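Local atomic coordinates of D-aminopeptidase (Burkholderia sp. LK4, PDB entry 5TZB), a protein that probably hydrolyses amide bonds at the amino end of peptides that begin with beta-amino acids, as an Ntn hydrolase of peptidase family S58. Residues M189-S202 against V214-L228. Numbering follows the deposited sequence.
Sequences MICHEFKGGIGTAS and VGALVQANYGVREML
The imidazole of His-192, carried by the type I' turn 191-194, is sandwiched by the chain that follows strand 213-220: Gly-223 CA lies over one face, and Leu-228 CD1 sits over the opposite face, 4.0 Å from the ring centroid. At the edge, His-192 ND1 donates in its ring plane to Val-224 O (2.8 Å), arriving above the plane of that carbonyl, while Met-227 N takes the same oxygen from its other face. This ND1 bond, helped by a weak one from NE2 to Tyr-222 OH, sets how the ring is turned.

Against the next residues of the turn, Arg-225 folds back on itself, bent at chi2 (69°) and chi3 (61°), which lays its guanidinium flat on Phe-194 in a cation-pi stack with planes 17° apart. From there its edge serves two turn carbonyls: NH2 reaches Glu-193 O at 2.7 Å, and NE reaches His-192 O over a longer bond. Glu-193 OE1 in turn receives Arg-225 N, 2.7 Å away; OE2 of that carboxylate goes to Ser-244.

Unlike the buried sandwich and stack, the partly exposed side at Glu-193, Gly-223 and Glu-226 is wet. A water links Glu-193 OE1 to Glu-226 OE1, which probably eases the closeness of two carboxylates, and another joins Glu-193 N to Gly-223 O.

Just before the turn, Ile-190 N gives Asn-221 OD1 a nearly straight bond (2.7 Å). A regular antiparallel hairpin pairs Gly-197 to Ser-202 with Ala-220 to Gly-215; Ala-216 O takes both Ala-201 N and Thr-200 OG1, itself also bonded to Ile-41 N, and Leu-217 CD1 packs on Thr-200 CB.

Strand 260-266 continues the sheet beside 213-220, while helices 272-289 and 331-355 pack against Tyr-222 and Leu-228 through Val-289, Ile-349 and Leu-353.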
ATOM      1  N   MET C 189       0.141  -9.396 -29.504  1.00 21.66           N
ATOM      2  CA  MET C 189       0.286  -8.105 -28.844  1.00 20.56           C
ATOM      3  C   MET C 189       0.830  -6.987 -29.745  1.00 21.44           C
ATOM      4  O   MET C 189       1.480  -7.225 -30.767  1.00 22.19           O
ATOM      5  CB  MET C 189       1.177  -8.262 -27.609  1.00 21.07           C
ATOM      6  CG  MET C 189       0.618  -9.268 -26.601  1.00 19.97           C
ATOM      7  SD  MET C 189      -1.096  -8.882 -26.162  1.00 24.49           S
ATOM      8  CE  MET C 189      -1.582 -10.394 -25.324  1.00 24.83           C
ATOM      9  N   ILE C 190       0.533  -5.764 -29.335  1.00 21.74           N
ATOM     10  CA  ILE C 190       0.834  -4.557 -30.091  1.00 21.92           C
ATOM     11  C   ILE C 190       1.475  -3.527 -29.164  1.00 19.65           C
ATOM     12  O   ILE C 190       0.952  -3.254 -28.085  1.00 18.76           O
ATOM     13  CB  ILE C 190      -0.447  -3.987 -30.719  1.00 21.91           C
ATOM     14  CG1 ILE C 190      -1.018  -4.980 -31.738  1.00 23.75           C
ATOM     15  CG2 ILE C 190      -0.197  -2.619 -31.331  1.00 19.40           C
ATOM     16  CD1 ILE C 190      -2.397  -4.599 -32.280  1.00 23.05           C
ATOM     17  N   CYS C 191       2.611  -2.974 -29.570  1.00 19.55           N
ATOM     18  CA  CYS C 191       3.355  -2.042 -28.725  1.00 19.01           C
ATOM     19  C   CYS C 191       3.753  -0.791 -29.508  1.00 20.23           C
ATOM     20  O   CYS C 191       4.305  -0.877 -30.606  1.00 21.32           O
ATOM     21  CB  CYS C 191       4.588  -2.727 -28.135  1.00 18.00           C
ATOM     22  SG  CYS C 191       5.580  -1.687 -27.034  1.00 21.68           S
ATOM     23  N   HIS C 192       3.440   0.372 -28.948  1.00 20.34           N
ATOM     24  CA  HIS C 192       3.647   1.645 -29.633  1.00 21.53           C
ATOM     25  C   HIS C 192       3.101   1.627 -31.067  1.00 22.76           C
ATOM     26  O   HIS C 192       3.697   2.190 -31.991  1.00 22.96           O
ATOM     27  CB  HIS C 192       5.130   2.031 -29.605  1.00 21.20           C
ATOM     28  CG  HIS C 192       5.586   2.505 -28.257  1.00 20.60           C
ATOM     29  ND1 HIS C 192       5.229   3.738 -27.748  1.00 20.19           N
ATOM     30  CD2 HIS C 192       6.362   1.919 -27.313  1.00 20.02           C
ATOM     31  CE1 HIS C 192       5.770   3.890 -26.549  1.00 19.46           C
ATOM     32  NE2 HIS C 192       6.468   2.804 -26.266  1.00 19.35           N
ATOM     33  N   GLU C 193       1.965   0.946 -31.229  1.00 23.21           N
ATOM     34  CA  GLU C 193       1.262   0.848 -32.501  1.00 22.98           C
ATOM     35  C   GLU C 193       2.132   0.185 -33.572  1.00 23.36           C
ATOM     36  O   GLU C 193       1.935   0.399 -34.769  1.00 22.76           O
ATOM     37  CB  GLU C 193       0.778   2.232 -32.939  1.00 23.43           C
ATOM     38  CG  GLU C 193      -0.071   2.889 -31.865  1.00 23.39           C
ATOM     39  CD  GLU C 193      -0.586   4.260 -32.255  1.00 22.68           C
ATOM     40  OE1 GLU C 193      -0.333   5.237 -31.506  1.00 21.51           O
ATOM     41  OE2 GLU C 193      -1.269   4.351 -33.288  1.00 22.84           O
ATOM     42  N   PHE C 194       3.117  -0.584 -33.114  1.00 23.97           N
ATOM     43  CA  PHE C 194       3.823  -1.562 -33.934  1.00 24.91           C
ATOM     44  C   PHE C 194       3.561  -2.938 -33.347  1.00 24.74           C
ATOM     45  O   PHE C 194       2.933  -3.046 -32.290  1.00 24.50           O
ATOM     46  CB  PHE C 194       5.325  -1.312 -33.949  1.00 26.87           C
ATOM     47  CG  PHE C 194       5.734  -0.071 -34.661  1.00 28.91           C
ATOM     48  CD1 PHE C 194       5.643   0.019 -36.046  1.00 30.57           C
ATOM     49  CD2 PHE C 194       6.255   1.004 -33.950  1.00 29.31           C
ATOM     50  CE1 PHE C 194       6.040   1.175 -36.713  1.00 30.76           C
ATOM     51  CE2 PHE C 194       6.660   2.160 -34.607  1.00 30.60           C
ATOM     52  CZ  PHE C 194       6.551   2.247 -35.992  1.00 30.73           C
ATOM     53  N   LYS C 195       4.100  -3.984 -33.967  1.00 24.88           N
ATOM     54  CA  LYS C 195       3.977  -5.327 -33.390  1.00 24.49           C
ATOM     55  C   LYS C 195       4.702  -5.423 -32.058  1.00 23.23           C
ATOM     56  O   LYS C 195       5.864  -5.020 -31.936  1.00 24.27           O
ATOM     57  CB  LYS C 195       4.529  -6.392 -34.346  1.00 25.74           C
ATOM     58  CG  LYS C 195       4.350  -7.823 -33.828  1.00 24.93           C
ATOM     59  CD  LYS C 195       2.876  -8.209 -33.763  1.00 25.48           C
ATOM     60  CE  LYS C 195       2.667  -9.590 -33.134  1.00 25.59           C
ATOM     61  NZ  LYS C 195       2.847  -9.580 -31.653  1.00 25.17           N
ATOM     62  N   GLY C 196       4.022  -5.970 -31.052  1.00 20.94           N
ATOM     63  CA  GLY C 196       4.610  -6.103 -29.735  1.00 18.87           C
ATOM     64  C   GLY C 196       4.838  -7.545 -29.330  1.00 24.15           C
ATOM     65  O   GLY C 196       4.986  -8.422 -30.187  1.00 25.22           O
ATOM     66  N   GLY C 197       4.879  -7.791 -28.021  1.00 23.39           N
ATOM     67  CA  GLY C 197       5.032  -9.140 -27.511  1.00 21.79           C
ATOM     68  C   GLY C 197       6.187  -9.345 -26.550  1.00 19.73           C
ATOM     69  O   GLY C 197       6.494  -8.497 -25.716  1.00 18.56           O
ATOM     70  N   ILE C 198       6.836 -10.495 -26.675  1.00 20.85           N
ATOM     71  CA  ILE C 198       7.846 -10.916 -25.708  1.00 20.72           C
ATOM     72  C   ILE C 198       9.187 -10.232 -25.938  1.00 21.62           C
ATOM     73  O   ILE C 198       9.668 -10.166 -27.071  1.00 22.81           O
ATOM     74  CB  ILE C 198       8.038 -12.453 -25.759  1.00 20.43           C
ATOM     75  CG1 ILE C 198       6.722 -13.154 -25.421  1.00 21.45           C
ATOM     76  CG2 ILE C 198       9.128 -12.901 -24.803  1.00 19.41           C
ATOM     77  CD1 ILE C 198       6.165 -12.817 -23.990  1.00 25.14           C
ATOM     78  N   GLY C 199       9.783  -9.727 -24.858  1.00 20.85           N
ATOM     79  CA  GLY C 199      11.123  -9.161 -24.903  1.00 21.51           C
ATOM     80  C   GLY C 199      11.901  -9.539 -23.653  1.00 20.69           C
ATOM     81  O   GLY C 199      11.316  -9.739 -22.584  1.00 19.28           O
ATOM     82  N   THR C 200      13.219  -9.657 -23.774  1.00 21.15           N
ATOM     83  CA  THR C 200      14.028 -10.044 -22.618  1.00 20.45           C
ATOM     84  C   THR C 200      15.430  -9.433 -22.683  1.00 21.13           C
ATOM     85  O   THR C 200      15.912  -9.085 -23.757  1.00 22.31           O
ATOM     86  CB  THR C 200      14.124 -11.580 -22.515  1.00 19.69           C
ATOM     87  OG1 THR C 200      14.698 -11.949 -21.262  1.00 19.89           O
ATOM     88  CG2 THR C 200      14.980 -12.156 -23.646  1.00 20.04           C
ATOM     89  N   ALA C 201      16.066  -9.284 -21.527  1.00 19.59           N
ATOM     90  CA  ALA C 201      17.420  -8.737 -21.441  1.00 18.81           C
ATOM     91  C   ALA C 201      17.989  -8.990 -20.049  1.00 18.73           C
ATOM     92  O   ALA C 201      17.257  -9.360 -19.129  1.00 16.72           O
ATOM     93  CB  ALA C 201      17.438  -7.234 -21.748  1.00 19.27           C
ATOM     94  N   SER C 202      19.294  -8.790 -19.905  1.00 18.76           N
ATOM     95  CA  SER C 202      19.951  -8.942 -18.619  1.00 18.10           C
ATOM     96  C   SER C 202      21.134  -8.005 -18.449  1.00 18.53           C
ATOM     97  O   SER C 202      21.652  -7.436 -19.424  1.00 19.76           O
ATOM     98  CB  SER C 202      20.415 -10.388 -18.430  1.00 17.82           C
ATOM     99  OG  SER C 202      21.485 -10.677 -19.309  1.00 18.39           O
ATOM    100  N   VAL C 214      20.979  -9.492 -13.127  1.00 17.06           N
ATOM    101  CA  VAL C 214      19.574  -9.067 -13.136  1.00 16.31           C
ATOM    102  C   VAL C 214      18.997  -9.282 -14.531  1.00 16.23           C
ATOM    103  O   VAL C 214      19.549  -8.778 -15.520  1.00 17.35           O
ATOM    104  CB  VAL C 214      19.412  -7.580 -12.734  1.00 15.95           C
ATOM    105  CG1 VAL C 214      17.953  -7.175 -12.783  1.00 15.99           C
ATOM    106  CG2 VAL C 214      19.966  -7.335 -11.359  1.00 16.42           C
ATOM    107  N   GLY C 215      17.910 -10.044 -14.622  1.00 15.62           N
ATOM    108  CA  GLY C 215      17.263 -10.288 -15.907  1.00 17.05           C
ATOM    109  C   GLY C 215      15.818  -9.831 -15.910  1.00 16.71           C
ATOM    110  O   GLY C 215      15.209  -9.735 -14.857  1.00 16.97           O
ATOM    111  N   ALA C 216      15.273  -9.531 -17.086  1.00 17.06           N
ATOM    112  CA  ALA C 216      13.868  -9.152 -17.205  1.00 16.11           C
ATOM    113  C   ALA C 216      13.210  -9.854 -18.384  1.00 17.23           C
ATOM    114  O   ALA C 216      13.832 -10.041 -19.439  1.00 16.60           O
ATOM    115  CB  ALA C 216      13.714  -7.622 -17.359  1.00 15.19           C
ATOM    116  N   LEU C 217      11.946 -10.226 -18.214  1.00 17.55           N
ATOM    117  CA  LEU C 217      11.153 -10.753 -19.323  1.00 19.07           C
ATOM    118  C   LEU C 217       9.843  -9.966 -19.378  1.00 18.57           C
ATOM    119  O   LEU C 217       9.086  -9.930 -18.402  1.00 18.57           O
ATOM    120  CB  LEU C 217      10.876 -12.253 -19.149  1.00 20.75           C
ATOM    121  CG  LEU C 217      10.136 -12.963 -20.292  1.00 22.19           C
ATOM    122  CD1 LEU C 217      11.091 -13.207 -21.427  1.00 22.02           C
ATOM    123  CD2 LEU C 217       9.520 -14.273 -19.825  1.00 23.34           C
ATOM    124  N   VAL C 218       9.574  -9.309 -20.499  1.00 18.26           N
ATOM    125  CA  VAL C 218       8.358  -8.507 -20.572  1.00 18.02           C
ATOM    126  C   VAL C 218       7.412  -9.049 -21.630  1.00 18.79           C
ATOM    127  O   VAL C 218       7.824  -9.740 -22.574  1.00 18.10           O
ATOM    128  CB  VAL C 218       8.658  -7.028 -20.885  1.00 17.56           C
ATOM    129  CG1 VAL C 218       9.692  -6.484 -19.908  1.00 14.45           C
ATOM    130  CG2 VAL C 218       9.127  -6.879 -22.338  1.00 15.47           C
ATOM    131  N   GLN C 219       6.130  -8.760 -21.435  1.00 20.07           N
ATOM    132  CA  GLN C 219       5.123  -8.932 -22.470  1.00 20.54           C
ATOM    133  C   GLN C 219       4.558  -7.539 -22.725  1.00 20.79           C
ATOM    134  O   GLN C 219       3.747  -7.034 -21.946  1.00 20.46           O
ATOM    135  CB  GLN C 219       4.045  -9.928 -22.040  1.00 19.87           C
ATOM    136  CG  GLN C 219       2.941 -10.157 -23.050  1.00 19.57           C
ATOM    137  CD  GLN C 219       2.097 -11.364 -22.694  1.00 19.76           C
ATOM    138  OE1 GLN C 219       2.587 -12.495 -22.712  1.00 20.64           O
ATOM    139  NE2 GLN C 219       0.826 -11.133 -22.360  1.00 18.29           N
ATOM    140  N   ALA C 220       5.050  -6.907 -23.791  1.00 20.56           N
ATOM    141  CA  ALA C 220       4.805  -5.493 -24.062  1.00 20.25           C
ATOM    142  C   ALA C 220       3.625  -5.309 -25.007  1.00 20.35           C
ATOM    143  O   ALA C 220       3.638  -5.810 -26.140  1.00 19.86           O
ATOM    144  CB  ALA C 220       6.063  -4.832 -24.643  1.00 21.26           C
ATOM    145  N   ASN C 221       2.623  -4.578 -24.525  1.00 20.06           N
ATOM    146  CA  ASN C 221       1.371  -4.368 -25.240  1.00 20.22           C
ATOM    147  C   ASN C 221       0.806  -2.976 -24.970  1.00 19.64           C
ATOM    148  O   ASN C 221      -0.400  -2.808 -24.854  1.00 18.96           O
ATOM    149  CB  ASN C 221       0.357  -5.435 -24.813  1.00 19.78           C
ATOM    150  CG  ASN C 221      -0.867  -5.487 -25.709  1.00 20.34           C
ATOM    151  OD1 ASN C 221      -0.757  -5.582 -26.927  1.00 20.52           O
ATOM    152  ND2 ASN C 221      -2.053  -5.417 -25.095  1.00 20.19           N
ATOM    153  N   TYR C 222       1.681  -1.981 -24.857  1.00 19.43           N
ATOM    154  CA  TYR C 222       1.273  -0.650 -24.406  1.00 19.07           C
ATOM    155  C   TYR C 222       1.718   0.424 -25.405  1.00 20.19           C
ATOM    156  O   TYR C 222       2.554   0.171 -26.267  1.00 20.73           O
ATOM    157  CB  TYR C 222       1.892  -0.336 -23.030  1.00 18.48           C
ATOM    158  CG  TYR C 222       3.333   0.074 -23.223  1.00 17.51           C
ATOM    159  CD1 TYR C 222       3.689   1.416 -23.312  1.00 15.27           C
ATOM    160  CD2 TYR C 222       4.326  -0.882 -23.389  1.00 16.73           C
ATOM    161  CE1 TYR C 222       4.998   1.795 -23.572  1.00 16.33           C
ATOM    162  CE2 TYR C 222       5.648  -0.516 -23.642  1.00 16.54           C
ATOM    163  CZ  TYR C 222       5.973   0.832 -23.728  1.00 16.62           C
ATOM    164  OH  TYR C 222       7.274   1.227 -23.976  1.00 16.66           O
ATOM    165  N   GLY C 223       1.187   1.635 -25.248  1.00 20.48           N
ATOM    166  CA  GLY C 223       1.846   2.813 -25.777  1.00 20.81           C
ATOM    167  C   GLY C 223       1.366   3.389 -27.080  1.00 22.35           C
ATOM    168  O   GLY C 223       0.920   2.682 -27.992  1.00 22.21           O
ATOM    169  N   VAL C 224       1.466   4.705 -27.171  1.00 23.65           N
ATOM    170  CA  VAL C 224       1.115   5.365 -28.410  1.00 25.04           C
ATOM    171  C   VAL C 224       2.378   5.614 -29.229  1.00 23.62           C
ATOM    172  O   VAL C 224       3.489   5.754 -28.696  1.00 21.82           O
ATOM    173  CB  VAL C 224       0.365   6.688 -28.165  1.00 26.79           C
ATOM    174  CG1 VAL C 224      -0.779   6.459 -27.175  1.00 26.64           C
ATOM    175  CG2 VAL C 224       1.286   7.713 -27.600  1.00 27.14           C
ATOM    176  N   ARG C 225       2.184   5.644 -30.534  1.00 23.62           N
ATOM    177  CA  ARG C 225       3.269   5.773 -31.500  1.00 24.09           C
ATOM    178  C   ARG C 225       4.282   6.896 -31.202  1.00 23.64           C
ATOM    179  O   ARG C 225       5.482   6.627 -31.029  1.00 22.34           O
ATOM    180  CB  ARG C 225       2.661   5.991 -32.888  1.00 23.55           C
ATOM    181  CG  ARG C 225       3.683   6.144 -33.993  1.00 24.23           C
ATOM    182  CD  ARG C 225       4.441   4.848 -34.281  1.00 24.09           C
ATOM    183  NE  ARG C 225       3.584   3.749 -34.729  1.00 24.69           N
ATOM    184  CZ  ARG C 225       3.017   3.685 -35.937  1.00 25.38           C
ATOM    185  NH1 ARG C 225       3.191   4.674 -36.815  1.00 25.80           N
ATOM    186  NH2 ARG C 225       2.265   2.639 -36.274  1.00 24.47           N
ATOM    187  N   GLU C 226       3.809   8.143 -31.178  1.00 23.96           N
ATOM    188  CA  GLU C 226       4.706   9.300 -31.041  1.00 25.20           C
ATOM    189  C   GLU C 226       5.583   9.261 -29.799  1.00 23.07           C
ATOM    190  O   GLU C 226       6.613   9.918 -29.767  1.00 21.55           O
ATOM    191  CB  GLU C 226       3.948  10.639 -31.076  1.00 27.89           C
ATOM    192  CG  GLU C 226       2.739  10.733 -30.173  1.00 31.10           C
ATOM    193  CD  GLU C 226       1.462  10.220 -30.820  1.00 33.81           C
ATOM    194  OE1 GLU C 226       1.504   9.214 -31.566  1.00 33.42           O
ATOM    195  OE2 GLU C 226       0.401  10.826 -30.554  1.00 35.78           O
ATOM    196  N   MET C 227       5.150   8.544 -28.762  1.00 23.08           N
ATOM    197  CA  MET C 227       5.868   8.522 -27.488  1.00 23.12           C
ATOM    198  C   MET C 227       7.082   7.582 -27.489  1.00 23.16           C
ATOM    199  O   MET C 227       7.841   7.562 -26.517  1.00 22.12           O
ATOM    200  CB  MET C 227       4.933   8.112 -26.336  1.00 23.38           C
ATOM    201  CG  MET C 227       3.882   9.150 -25.977  1.00 24.35           C
ATOM    202  SD  MET C 227       4.514  10.691 -25.312  1.00 76.91           S
ATOM    203  CE  MET C 227       2.973  11.583 -25.070  1.00 58.79           C
ATOM    204  N   LEU C 228       7.230   6.757 -28.528  1.00 23.48           N
ATOM    205  CA  LEU C 228       8.327   5.781 -28.574  1.00 24.49           C
ATOM    206  C   LEU C 228       9.713   6.441 -28.462  1.00 25.78           C
ATOM    207  O   LEU C 228      10.020   7.381 -29.199  1.00 25.09           O
ATOM    208  CB  LEU C 228       8.264   4.962 -29.865  1.00 23.83           C
ATOM    209  CG  LEU C 228       9.389   3.941 -30.070  1.00 23.22           C
ATOM    210  CD1 LEU C 228       9.449   2.881 -28.959  1.00 21.67           C
ATOM    211  CD2 LEU C 228       9.316   3.302 -31.461  1.00 23.58           C
TER
HETATM  212  O   HOH W   1       0.192   0.335 -29.080  1.00 21.31           O
HETATM  213  O   HOH W   2      -1.006   7.589 -32.230  1.00 33.47           O